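Local coordinates for nitroreductase family protein (Lactobacillus plantarum, PDB 4QLX) that reduces the carbon-carbon double bond of enone fatty acids with FMN as cofactor, a step in the saturation of polyunsaturated fatty acids, at residues I34-L39 and V63-A68; A70-A75 and P82-A87; F92-T97 and K176-L181; Q154-A159 and Y164-F169. All blocks are in the same frame, centred on the assembly; numbering follows the deposited sequence.

Contact 1: I34-L39 and V63-A68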
# COMPACT_ATOMS: atom_id res chain seq x y z
N ILE A 34 -1.84 -13.23 19.33
CA ILE A 34 -3.04 -12.62 18.79
C ILE A 34 -4.00 -13.74 18.39
O ILE A 34 -3.62 -14.65 17.65
CB ILE A 34 -2.70 -11.71 17.60
CG1 ILE A 34 -1.70 -10.63 18.05
CG2 ILE A 34 -3.97 -11.07 17.02
CD1 ILE A 34 -1.00 -9.89 16.92
N GLY A 35 -5.22 -13.69 18.91
CA GLY A 35 -6.25 -14.66 18.55
C GLY A 35 -6.51 -14.66 17.05
O GLY A 35 -6.37 -13.63 16.39
N ARG A 36 -6.86 -15.82 16.51
CA ARG A 36 -7.09 -15.93 15.07
C ARG A 36 -8.32 -15.14 14.65
O ARG A 36 -8.44 -14.72 13.50
CB ARG A 36 -7.21 -17.40 14.65
CG ARG A 36 -5.88 -18.13 14.67
CD ARG A 36 -6.03 -19.55 14.18
NE ARG A 36 -4.74 -20.19 13.92
CZ ARG A 36 -4.60 -21.37 13.34
NH1 ARG A 36 -5.68 -22.05 12.96
NH2 ARG A 36 -3.39 -21.88 13.13
N ASP A 37 -9.23 -14.89 15.59
CA ASP A 37 -10.39 -14.08 15.26
C ASP A 37 -9.96 -12.63 15.03
O ASP A 37 -10.44 -11.99 14.09
CB ASP A 37 -11.45 -14.18 16.35
CG ASP A 37 -12.02 -15.59 16.46
OD1 ASP A 37 -11.96 -16.34 15.45
OD2 ASP A 37 -12.52 -15.95 17.55
N GLU A 38 -9.06 -12.12 15.86
CA GLU A 38 -8.56 -10.77 15.61
C GLU A 38 -7.69 -10.73 14.35
O GLU A 38 -7.73 -9.74 13.61
CB GLU A 38 -7.79 -10.21 16.81
CG GLU A 38 -7.38 -8.75 16.60
CD GLU A 38 -6.74 -8.10 17.81
OE1 GLU A 38 -6.28 -8.83 18.71
OE2 GLU A 38 -6.69 -6.86 17.86
N LEU A 39 -6.94 -11.79 14.09
CA LEU A 39 -6.15 -11.84 12.86
C LEU A 39 -7.06 -11.76 11.64
O LEU A 39 -6.74 -11.07 10.67
CB LEU A 39 -5.30 -13.11 12.79
CG LEU A 39 -4.06 -13.19 13.69
CD1 LEU A 39 -3.44 -14.59 13.56
CD2 LEU A 39 -3.03 -12.13 13.34
N VAL A 63 0.48 -17.96 9.29
CA VAL A 63 1.43 -18.83 9.95
C VAL A 63 1.52 -18.40 11.41
O VAL A 63 2.01 -17.30 11.68
CB VAL A 63 2.81 -18.75 9.28
CG1 VAL A 63 3.79 -19.72 9.92
CG2 VAL A 63 2.69 -19.02 7.79
N ASP A 64 1.01 -19.20 12.34
CA ASP A 64 1.02 -18.76 13.74
C ASP A 64 1.22 -19.89 14.78
O ASP A 64 0.88 -19.72 15.95
CB ASP A 64 -0.27 -18.01 14.05
CG ASP A 64 -1.47 -18.93 14.13
OD1 ASP A 64 -1.40 -20.05 13.58
OD2 ASP A 64 -2.48 -18.53 14.74
N THR A 65 1.73 -21.03 14.33
CA THR A 65 2.04 -22.13 15.24
C THR A 65 3.50 -22.52 15.07
O THR A 65 4.08 -22.29 14.00
CB THR A 65 1.13 -23.38 15.00
OG1 THR A 65 1.58 -24.10 13.86
CG2 THR A 65 -0.33 -22.98 14.83
N PRO A 66 4.10 -23.12 16.11
CA PRO A 66 5.50 -23.52 15.97
C PRO A 66 5.73 -24.46 14.79
O PRO A 66 6.73 -24.33 14.07
CB PRO A 66 5.80 -24.22 17.30
CG PRO A 66 4.90 -23.51 18.28
CD PRO A 66 3.63 -23.25 17.50
N GLU A 67 4.79 -25.38 14.56
CA GLU A 67 4.90 -26.33 13.47
C GLU A 67 4.75 -25.65 12.10
O GLU A 67 5.44 -26.00 11.13
CB GLU A 67 3.84 -27.44 13.62
CG GLU A 67 3.93 -28.24 14.93
CD GLU A 67 3.24 -27.54 16.10
OE1 GLU A 67 2.56 -26.52 15.87
OE2 GLU A 67 3.37 -28.02 17.25
N ALA A 68 3.86 -24.67 12.02
CA ALA A 68 3.67 -23.94 10.77
C ALA A 68 4.90 -23.09 10.48
O ALA A 68 5.31 -22.95 9.33
CB ALA A 68 2.40 -23.08 10.83
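With CG of Arg36 placed anti to its carbonyl carbon (chi1 -73°) and the chain running extended from CG to NE, the guanidinium is carried across to Asp64. The Asp64 carboxylate is turned to it by a first torsion of 73°, which sets CG between the backbone N and the carbonyl carbon. Two nitrogens then grip the two oxygens side-on: Arg36 NE gives a nearly straight bond to Asp64 OD2 at 2.9 Å, and Arg36 NH2 donates to Asp64 OD1 at 2.7 Å. Both oxygens are met on their syn sides, and the guanidinium and carboxylate planes lie close to coplanar, 23° apart, so the paired bonds restrain rotation of both flat groups.

Apolar atoms edge the salt bridge. Leu39 CD1 comes to 4.2 Å from Asp64 OD2, and Thr65 CG2 sits 3.7 Å from Arg36 NH2, approaching obliquely. The same threonine is the N-cap of helix 66-72: its OG1 accepts from Ala68 N at 3.0 Å. Gly35 holds the equivalent N-cap position for helix 36-46, and Ala89 of the neighbouring strand lies against Leu39 and Asp64. The pairing is a bidentate, side-on arginine-aspartate salt bridge at the partly exposed surface of the nitroreductase fold, tying the start of one helix to the turn between strand 58-63 and the next helix.

Contact 2: A70-A75 and P82-A87. With FMN (flavin mononucleotide), chain C.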
# COMPACT_ATOMS: atom_id res chain seq x y z
N ALA A 70 8.05 -23.65 11.41
CA ALA A 70 9.18 -24.48 11.01
C ALA A 70 9.07 -24.86 9.54
O ALA A 70 10.06 -24.90 8.82
CB ALA A 70 9.26 -25.74 11.89
N LYS A 71 7.84 -25.13 9.11
CA LYS A 71 7.57 -25.44 7.72
C LYS A 71 7.75 -24.20 6.83
O LYS A 71 8.31 -24.27 5.75
CB LYS A 71 6.16 -26.00 7.57
CG LYS A 71 5.69 -26.13 6.14
CD LYS A 71 6.51 -27.14 5.36
CE LYS A 71 5.68 -27.73 4.23
NZ LYS A 71 6.50 -28.55 3.29
N PHE A 72 7.23 -23.07 7.32
CA PHE A 72 7.34 -21.80 6.61
C PHE A 72 8.80 -21.40 6.42
O PHE A 72 9.22 -21.07 5.31
CB PHE A 72 6.57 -20.74 7.41
CG PHE A 72 6.63 -19.36 6.83
CD1 PHE A 72 6.11 -19.08 5.57
CD2 PHE A 72 7.12 -18.31 7.58
CE1 PHE A 72 6.14 -17.79 5.05
CE2 PHE A 72 7.15 -17.01 7.06
CZ PHE A 72 6.65 -16.76 5.80
N LYS A 73 9.58 -21.48 7.49
CA LYS A 73 10.99 -21.07 7.44
C LYS A 73 11.81 -21.79 6.38
O LYS A 73 12.86 -21.30 5.98
CB LYS A 73 11.64 -21.27 8.80
CG LYS A 73 11.19 -20.24 9.80
CD LYS A 73 12.17 -20.08 10.93
CE LYS A 73 12.24 -21.30 11.80
NZ LYS A 73 12.95 -20.97 13.07
N GLN A 74 11.33 -22.94 5.91
CA GLN A 74 12.03 -23.66 4.84
C GLN A 74 12.21 -22.81 3.58
O GLN A 74 13.10 -23.07 2.78
CB GLN A 74 11.27 -24.93 4.48
CG GLN A 74 11.13 -25.94 5.59
CD GLN A 74 10.39 -27.18 5.10
OE1 GLN A 74 9.74 -27.15 4.05
NE2 GLN A 74 10.50 -28.27 5.86
N ALA A 75 11.33 -21.82 3.40
CA ALA A 75 11.33 -20.99 2.20
C ALA A 75 11.58 -19.52 2.55
O ALA A 75 11.35 -18.63 1.73
CB ALA A 75 10.00 -21.15 1.45
N PRO A 82 14.45 -14.07 12.88
CA PRO A 82 13.97 -13.38 14.10
C PRO A 82 12.50 -12.95 14.06
O PRO A 82 11.76 -13.16 15.03
CB PRO A 82 14.87 -12.14 14.16
CG PRO A 82 16.15 -12.60 13.56
CD PRO A 82 15.77 -13.56 12.45
N GLN A 83 12.10 -12.33 12.96
CA GLN A 83 10.70 -11.96 12.76
C GLN A 83 9.79 -13.18 12.80
O GLN A 83 8.80 -13.19 13.52
CB GLN A 83 10.53 -11.25 11.43
CG GLN A 83 11.35 -10.00 11.29
CD GLN A 83 12.60 -10.19 10.46
OE1 GLN A 83 13.49 -10.97 10.82
NE2 GLN A 83 12.68 -9.48 9.34
N VAL A 84 10.12 -14.22 12.05
CA VAL A 84 9.26 -15.40 12.00
C VAL A 84 9.17 -16.09 13.36
O VAL A 84 8.06 -16.37 13.84
CB VAL A 84 9.74 -16.40 10.96
CG1 VAL A 84 8.88 -17.65 11.02
CG2 VAL A 84 9.70 -15.78 9.57
N ASP A 85 10.31 -16.35 14.00
CA ASP A 85 10.31 -16.97 15.32
C ASP A 85 9.53 -16.16 16.37
O ASP A 85 8.74 -16.73 17.10
CB ASP A 85 11.74 -17.19 15.82
CG ASP A 85 12.47 -18.27 15.06
OD1 ASP A 85 11.80 -19.09 14.39
OD2 ASP A 85 13.71 -18.31 15.13
N SER A 86 9.75 -14.85 16.45
CA SER A 86 9.15 -14.09 17.55
C SER A 86 7.75 -13.57 17.28
O SER A 86 7.02 -13.23 18.22
CB SER A 86 10.06 -12.92 17.96
OG SER A 86 10.26 -12.01 16.89
N ALA A 87 7.34 -13.49 16.01
CA ALA A 87 6.04 -12.91 15.69
C ALA A 87 4.88 -13.72 16.26
O ALA A 87 4.95 -14.95 16.33
CB ALA A 87 5.87 -12.76 14.19
N1 FMN C . 13.04 -6.16 6.32
C2 FMN C . 13.78 -7.26 6.69
O2 FMN C . 14.35 -7.30 7.77
N3 FMN C . 13.89 -8.35 5.86
C4 FMN C . 13.26 -8.33 4.64
O4 FMN C . 13.36 -9.29 3.89
C4A FMN C . 12.53 -7.22 4.26
N5 FMN C . 11.90 -7.21 3.03
C5A FMN C . 11.15 -6.14 2.64
C6 FMN C . 10.54 -6.21 1.40
C7 FMN C . 9.76 -5.15 0.96
C7M FMN C . 9.09 -5.21 -0.38
C8 FMN C . 9.61 -4.03 1.76
C8M FMN C . 8.76 -2.93 1.24
C9 FMN C . 10.23 -3.96 3.01
C9A FMN C . 11.01 -5.03 3.46
N10 FMN C . 11.66 -5.03 4.70
C10 FMN C . 12.41 -6.12 5.09
C1' FMN C . 11.57 -3.86 5.65
C2' FMN C . 12.42 -2.69 5.11
O2' FMN C . 13.80 -2.93 5.31
C3' FMN C . 12.04 -1.35 5.75
O3' FMN C . 10.73 -1.02 5.32
C4' FMN C . 12.96 -0.18 5.37
O4' FMN C . 14.29 -0.36 5.82
C5' FMN C . 12.42 1.13 5.93
O5' FMN C . 12.30 1.06 7.34
P FMN C . 10.86 1.27 8.04
O1P FMN C . 11.08 1.10 9.53
O2P FMN C . 9.88 0.23 7.52
O3P FMN C . 10.32 2.65 7.76
O HOH W 1 15.50 -19.97 13.96
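Lys73 and Phe72 face Val84 and Asp85 where two short helices, 66-72 and 81-86, pack beside the flavin pocket of the nitroreductase fold. The apolar part centres on Val84. Its CG2 approaches CE2 of Phe72 at 3.8 Å, near the plane of the ring, so the valine meets the edge of the aromatic group; CG1 also lies at that edge. Val84 CG1 touches the aliphatic stem of Lys73 as well, 3.7 Å from CG. Ile90 of strand 89-96 packs against both Phe72 and Val84.

The charged part lies farther out. A bend at chi3 (-68°) turns the end of the lysine chain to Asp85, and Lys73 NZ forms a salt bridge with Asp85 OD1 at 2.6 Å, using the syn lone pair of that oxygen. The Lys73 ammonium also makes a cation-pi contact with Tyr81.

Flavin contact comes from the helix 81-86 side: Gln83 NE2 stands 3.2 Å from O2 of FMN and donates a hydrogen bond to Asn80 OD1. One water completes the polar group, accepting from Lys73 NZ at 2.9 Å and donating to Asp85 OD2 at 2.7 Å.

Contact 3: F92-T97 and K176-L181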
# COMPACT_ATOMS: atom_id res chain seq x y z
N PHE A 92 1.38 -14.34 5.16
CA PHE A 92 2.04 -14.30 3.87
C PHE A 92 1.05 -14.00 2.76
O PHE A 92 -0.05 -14.57 2.73
CB PHE A 92 2.78 -15.60 3.55
CG PHE A 92 3.71 -15.45 2.39
CD1 PHE A 92 5.02 -15.03 2.59
CD2 PHE A 92 3.26 -15.63 1.09
CE1 PHE A 92 5.87 -14.84 1.53
CE2 PHE A 92 4.10 -15.44 0.02
CZ PHE A 92 5.41 -15.05 0.22
N ILE A 93 1.44 -13.12 1.85
CA ILE A 93 0.56 -12.69 0.78
C ILE A 93 1.07 -13.22 -0.56
O ILE A 93 2.22 -13.01 -0.95
CB ILE A 93 0.41 -11.15 0.73
CG1 ILE A 93 0.15 -10.62 2.15
CG2 ILE A 93 -0.74 -10.75 -0.21
CD1 ILE A 93 0.16 -9.08 2.26
N ALA A 94 0.19 -13.93 -1.26
CA ALA A 94 0.52 -14.45 -2.58
C ALA A 94 -0.46 -13.85 -3.58
O ALA A 94 -1.59 -13.53 -3.23
CB ALA A 94 0.47 -15.96 -2.60
N GLY A 95 -0.02 -13.68 -4.82
CA GLY A 95 -0.85 -13.08 -5.85
C GLY A 95 -1.64 -14.15 -6.58
O GLY A 95 -1.13 -15.23 -6.85
N ASP A 96 -2.89 -13.84 -6.89
CA ASP A 96 -3.79 -14.76 -7.59
C ASP A 96 -3.85 -14.42 -9.07
O ASP A 96 -4.53 -13.48 -9.47
CB ASP A 96 -5.18 -14.72 -6.96
CG ASP A 96 -6.16 -15.70 -7.60
OD1 ASP A 96 -5.76 -16.48 -8.50
OD2 ASP A 96 -7.34 -15.70 -7.20
N THR A 97 -3.13 -15.19 -9.89
CA THR A 97 -3.03 -14.89 -11.31
C THR A 97 -4.19 -15.49 -12.11
O THR A 97 -4.15 -15.55 -13.34
CB THR A 97 -1.70 -15.38 -11.90
OG1 THR A 97 -1.68 -16.81 -11.92
CG2 THR A 97 -0.54 -14.87 -11.06
N LYS A 176 10.54 -21.66 -3.93
CA LYS A 176 10.08 -22.67 -2.97
C LYS A 176 8.85 -22.28 -2.17
O LYS A 176 8.17 -23.16 -1.60
CB LYS A 176 11.19 -23.03 -1.98
CG LYS A 176 12.17 -24.06 -2.47
CD LYS A 176 13.18 -24.40 -1.38
CE LYS A 176 12.49 -24.98 -0.15
NZ LYS A 176 13.47 -25.27 0.94
N MET A 177 8.56 -20.99 -2.08
CA MET A 177 7.55 -20.52 -1.14
C MET A 177 6.15 -21.06 -1.45
O MET A 177 5.45 -21.51 -0.55
CB MET A 177 7.50 -18.99 -1.10
CG MET A 177 6.47 -18.44 -0.11
SD MET A 177 6.65 -19.02 1.60
CE MET A 177 8.09 -18.10 2.14
N ILE A 178 5.74 -21.02 -2.71
CA ILE A 178 4.38 -21.45 -3.04
C ILE A 178 4.16 -22.93 -2.70
O ILE A 178 3.16 -23.27 -2.06
CB ILE A 178 4.02 -21.17 -4.52
CG1 ILE A 178 3.95 -19.66 -4.78
CG2 ILE A 178 2.69 -21.81 -4.90
CD1 ILE A 178 2.95 -18.92 -3.91
N PRO A 179 5.09 -23.82 -3.11
CA PRO A 179 4.84 -25.21 -2.73
C PRO A 179 4.94 -25.44 -1.23
O PRO A 179 4.16 -26.22 -0.68
CB PRO A 179 5.94 -25.98 -3.48
CG PRO A 179 6.31 -25.09 -4.61
CD PRO A 179 6.21 -23.70 -4.05
N THR A 180 5.86 -24.74 -0.57
CA THR A 180 5.98 -24.78 0.89
C THR A 180 4.67 -24.42 1.58
O THR A 180 4.34 -24.98 2.62
CB THR A 180 7.10 -23.81 1.39
OG1 THR A 180 8.37 -24.27 0.92
CG2 THR A 180 7.13 -23.74 2.91
N LEU A 181 3.91 -23.50 0.99
CA LEU A 181 2.63 -23.10 1.57
C LEU A 181 1.49 -24.04 1.14
O LEU A 181 0.36 -23.92 1.62
CB LEU A 181 2.29 -21.66 1.17
CG LEU A 181 3.25 -20.56 1.64
CD1 LEU A 181 2.83 -19.20 1.10
CD2 LEU A 181 3.35 -20.51 3.16
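A Met-aromatic contact lies at the heart of this buried layer, where helix 177-181 packs across strand 89-96 about 10 Å from the flavin, measured from the Phe92 side chain. Phe92 and Met177 come at each other from opposite directions, and the methionine lies over one face of the ring. Met177 SD is 4.3 Å from the centroid of the Phe92 ring, only 12° off the ring normal. The methylene CG joins in with a CH-pi contact, 4.0 Å from the same Phe92 centroid. Bends at chi2 (56°) and chi3 fold the methionine chain back and set SD over the ring, displaced toward its rim, with Met177 CE beyond the rim, 4.0 Å from Phe92 CE1.

Leu181, one turn further along the helix, crosses Phe92 at about a right angle. Its CD1 reaches Phe92 CD2 at 3.6 Å, in an oblique approach. Two residues along the strand, Ala94 offers its CB to CD1 of Ile178 at 4.1 Å, a lighter apolar touch. Met177 and Leu181 thus meet Phe92, and Ile178 meets Ala94; Phe92 and Ala94 point to the same side of the strand.

Phe72 adds a further aromatic surface, touching Phe92, Met177 and Leu181, while Pro190 of strand 188-197 lies beside Phe92 and Ile178. Axes of the two short segments come within 10.7 Å, with 108° between their directions. This is helix-on-sheet packing in the hydrophobic core of the nitroreductase fold: a short helix laid steeply across a central strand of the antiparallel sheet.

Contact 4: Q154-A159 and Y164-F169. With FMN (flavin mononucleotide), chain C.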
# COMPACT_ATOMS: atom_id res chain seq x y z
N GLN A 154 -1.78 -1.79 3.67
CA GLN A 154 -2.88 -1.49 4.59
C GLN A 154 -2.77 -2.38 5.83
O GLN A 154 -3.07 -1.93 6.92
CB GLN A 154 -4.25 -1.64 3.91
CG GLN A 154 -4.53 -0.46 2.96
CD GLN A 154 -5.99 -0.01 2.95
OE1 GLN A 154 -6.28 1.19 2.87
NE2 GLN A 154 -6.92 -0.97 3.04
N LEU A 155 -2.30 -3.61 5.66
CA LEU A 155 -2.23 -4.54 6.79
C LEU A 155 -1.17 -4.06 7.81
O LEU A 155 -1.34 -4.22 9.03
CB LEU A 155 -1.92 -5.97 6.30
CG LEU A 155 -1.91 -7.09 7.36
CD1 LEU A 155 -3.17 -7.04 8.22
CD2 LEU A 155 -1.78 -8.45 6.71
N LEU A 156 -0.10 -3.44 7.32
CA LEU A 156 0.92 -2.87 8.21
C LEU A 156 0.32 -1.76 9.07
O LEU A 156 0.67 -1.61 10.25
CB LEU A 156 2.10 -2.32 7.41
CG LEU A 156 3.03 -3.28 6.67
CD1 LEU A 156 4.02 -2.47 5.88
CD2 LEU A 156 3.79 -4.19 7.64
N LEU A 157 -0.59 -0.98 8.48
CA LEU A 157 -1.24 0.11 9.20
C LEU A 157 -2.29 -0.45 10.16
O LEU A 157 -2.38 -0.04 11.31
CB LEU A 157 -1.87 1.13 8.22
CG LEU A 157 -0.83 1.77 7.28
CD1 LEU A 157 -1.44 2.69 6.23
CD2 LEU A 157 0.19 2.56 8.12
N VAL A 158 -3.08 -1.40 9.66
CA VAL A 158 -4.10 -2.05 10.47
C VAL A 158 -3.45 -2.64 11.72
O VAL A 158 -3.97 -2.48 12.83
CB VAL A 158 -4.84 -3.14 9.69
CG1 VAL A 158 -5.68 -3.99 10.62
CG2 VAL A 158 -5.73 -2.50 8.62
N ALA A 159 -2.31 -3.29 11.54
CA ALA A 159 -1.59 -3.88 12.67
C ALA A 159 -1.38 -2.85 13.78
O ALA A 159 -1.68 -3.12 14.95
CB ALA A 159 -0.25 -4.45 12.19
N TYR A 164 -0.60 -3.14 17.67
CA TYR A 164 0.54 -4.00 17.41
C TYR A 164 1.60 -3.28 16.59
O TYR A 164 1.59 -2.06 16.47
CB TYR A 164 0.08 -5.28 16.69
CG TYR A 164 -0.92 -6.05 17.51
CD1 TYR A 164 -0.60 -6.48 18.80
CD2 TYR A 164 -2.19 -6.35 17.02
CE1 TYR A 164 -1.51 -7.17 19.57
CE2 TYR A 164 -3.11 -7.05 17.79
CZ TYR A 164 -2.75 -7.47 19.07
OH TYR A 164 -3.64 -8.17 19.85
N ASP A 165 2.52 -4.06 16.04
CA ASP A 165 3.51 -3.56 15.10
C ASP A 165 3.84 -4.67 14.15
O ASP A 165 3.34 -5.78 14.31
CB ASP A 165 4.76 -3.05 15.82
CG ASP A 165 4.60 -1.63 16.30
OD1 ASP A 165 4.56 -0.71 15.43
OD2 ASP A 165 4.47 -1.42 17.52
N ALA A 166 4.69 -4.39 13.17
CA ALA A 166 4.82 -5.29 12.04
C ALA A 166 6.04 -5.03 11.16
O ALA A 166 6.59 -3.93 11.14
CB ALA A 166 3.53 -5.21 11.17
N ASN A 167 6.44 -6.06 10.43
CA ASN A 167 7.50 -5.94 9.45
C ASN A 167 7.05 -6.61 8.17
O ASN A 167 6.57 -7.75 8.20
CB ASN A 167 8.80 -6.57 9.96
CG ASN A 167 9.85 -6.72 8.86
OD1 ASN A 167 10.29 -7.83 8.55
ND2 ASN A 167 10.24 -5.61 8.26
N ALA A 168 7.19 -5.91 7.05
CA ALA A 168 6.97 -6.50 5.74
C ALA A 168 8.30 -7.05 5.27
O ALA A 168 9.35 -6.46 5.55
CB ALA A 168 6.40 -5.48 4.74
N PHE A 169 8.29 -8.21 4.61
CA PHE A 169 9.55 -8.80 4.15
C PHE A 169 9.37 -9.69 2.93
O PHE A 169 8.41 -10.46 2.84
CB PHE A 169 10.23 -9.59 5.28
CG PHE A 169 9.51 -10.83 5.69
CD1 PHE A 169 8.55 -10.79 6.69
CD2 PHE A 169 9.79 -12.05 5.09
CE1 PHE A 169 7.88 -11.93 7.08
CE2 PHE A 169 9.12 -13.20 5.47
CZ PHE A 169 8.16 -13.14 6.48
N1 FMN C . 13.04 -6.16 6.32
C2 FMN C . 13.78 -7.26 6.69
O2 FMN C . 14.35 -7.30 7.77
N3 FMN C . 13.89 -8.35 5.86
C4 FMN C . 13.26 -8.33 4.64
O4 FMN C . 13.36 -9.29 3.89
C4A FMN C . 12.53 -7.22 4.26
N5 FMN C . 11.90 -7.21 3.03
C5A FMN C . 11.15 -6.14 2.64
C6 FMN C . 10.54 -6.21 1.40
C7 FMN C . 9.76 -5.15 0.96
C7M FMN C . 9.09 -5.21 -0.38
C8 FMN C . 9.61 -4.03 1.76
C8M FMN C . 8.76 -2.93 1.24
C9 FMN C . 10.23 -3.96 3.01
C9A FMN C . 11.01 -5.03 3.46
N10 FMN C . 11.66 -5.03 4.70
C10 FMN C . 12.41 -6.12 5.09
C1' FMN C . 11.57 -3.86 5.65
C2' FMN C . 12.42 -2.69 5.11
O2' FMN C . 13.80 -2.93 5.31
C3' FMN C . 12.04 -1.35 5.75
O3' FMN C . 10.73 -1.02 5.32
C4' FMN C . 12.96 -0.18 5.37
O4' FMN C . 14.29 -0.36 5.82
C5' FMN C . 12.42 1.13 5.93
O5' FMN C . 12.30 1.06 7.34
P FMN C . 10.86 1.27 8.04
O1P FMN C . 11.08 1.10 9.53
O2P FMN C . 9.88 0.23 7.52
O3P FMN C . 10.32 2.65 7.76
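Ala159 and Tyr164 join the two segments through their backbones: Tyr164 N donates to Ala159 O at 2.9 Å, with an angle of 146° at the hydrogen. From this link, strand 165-169 runs back along helix segment 154-159 at 161° to it, and the short-segment axes approach to 7.2 Å.

Small side chains allow this closeness. Ala159 CB sits 4.0 Å from Ala166 CB. Leu156 CG lies anti to the carbonyl carbon (chi1 -68°), which brings both methyls to the strand: CD2 meets Ala166 CB at 3.7 Å, while CD1 reaches Ala168 CB at 4.0 Å. In the nitroreductase fold the long helix 137-161 thus turns back through a short connection into the strand at one edge of the sheet within this chain, nearly antiparallel to it; its Leu157 packs on Leu157 of the second subunit.

The Asn167 side chain leaves the strand on the side away from the helix, where OD1 accepts from Gln83 NE2. Its ND2 lies 3.4 Å from C1' of FMN. The backbone oxygen of Ala168 comes to 2.8 Å from FMN N10, a close approach and not a hydrogen bond. Phe169 CA lies 3.1 Å from N5 of FMN.

How the contacts relate
Contacts 1, 2 and 3 follow one another along the chain, and contact 4 is nested inside the loop that contact 3 closes. Contacts 1 and 2 share helix 66-72, their centres about 12 Å apart, with Val63 packed on Phe72. Contact 2 also touches contact 3, as Phe72 meets Met177 and Lys176 NZ is hydrogen-bonded to Gln74 O. Contacts 3 and 4, about 19 Å apart between centres, do not touch but reach the same antiparallel sheet. Glu38 to Tyr164 links contacts 1 and 4. Contacts 2 and 4 both touch FMN, and Gln83 to Asn167 joins them there, while contacts 1 and 3 lie farther from the flavin, where helices meet the sheet.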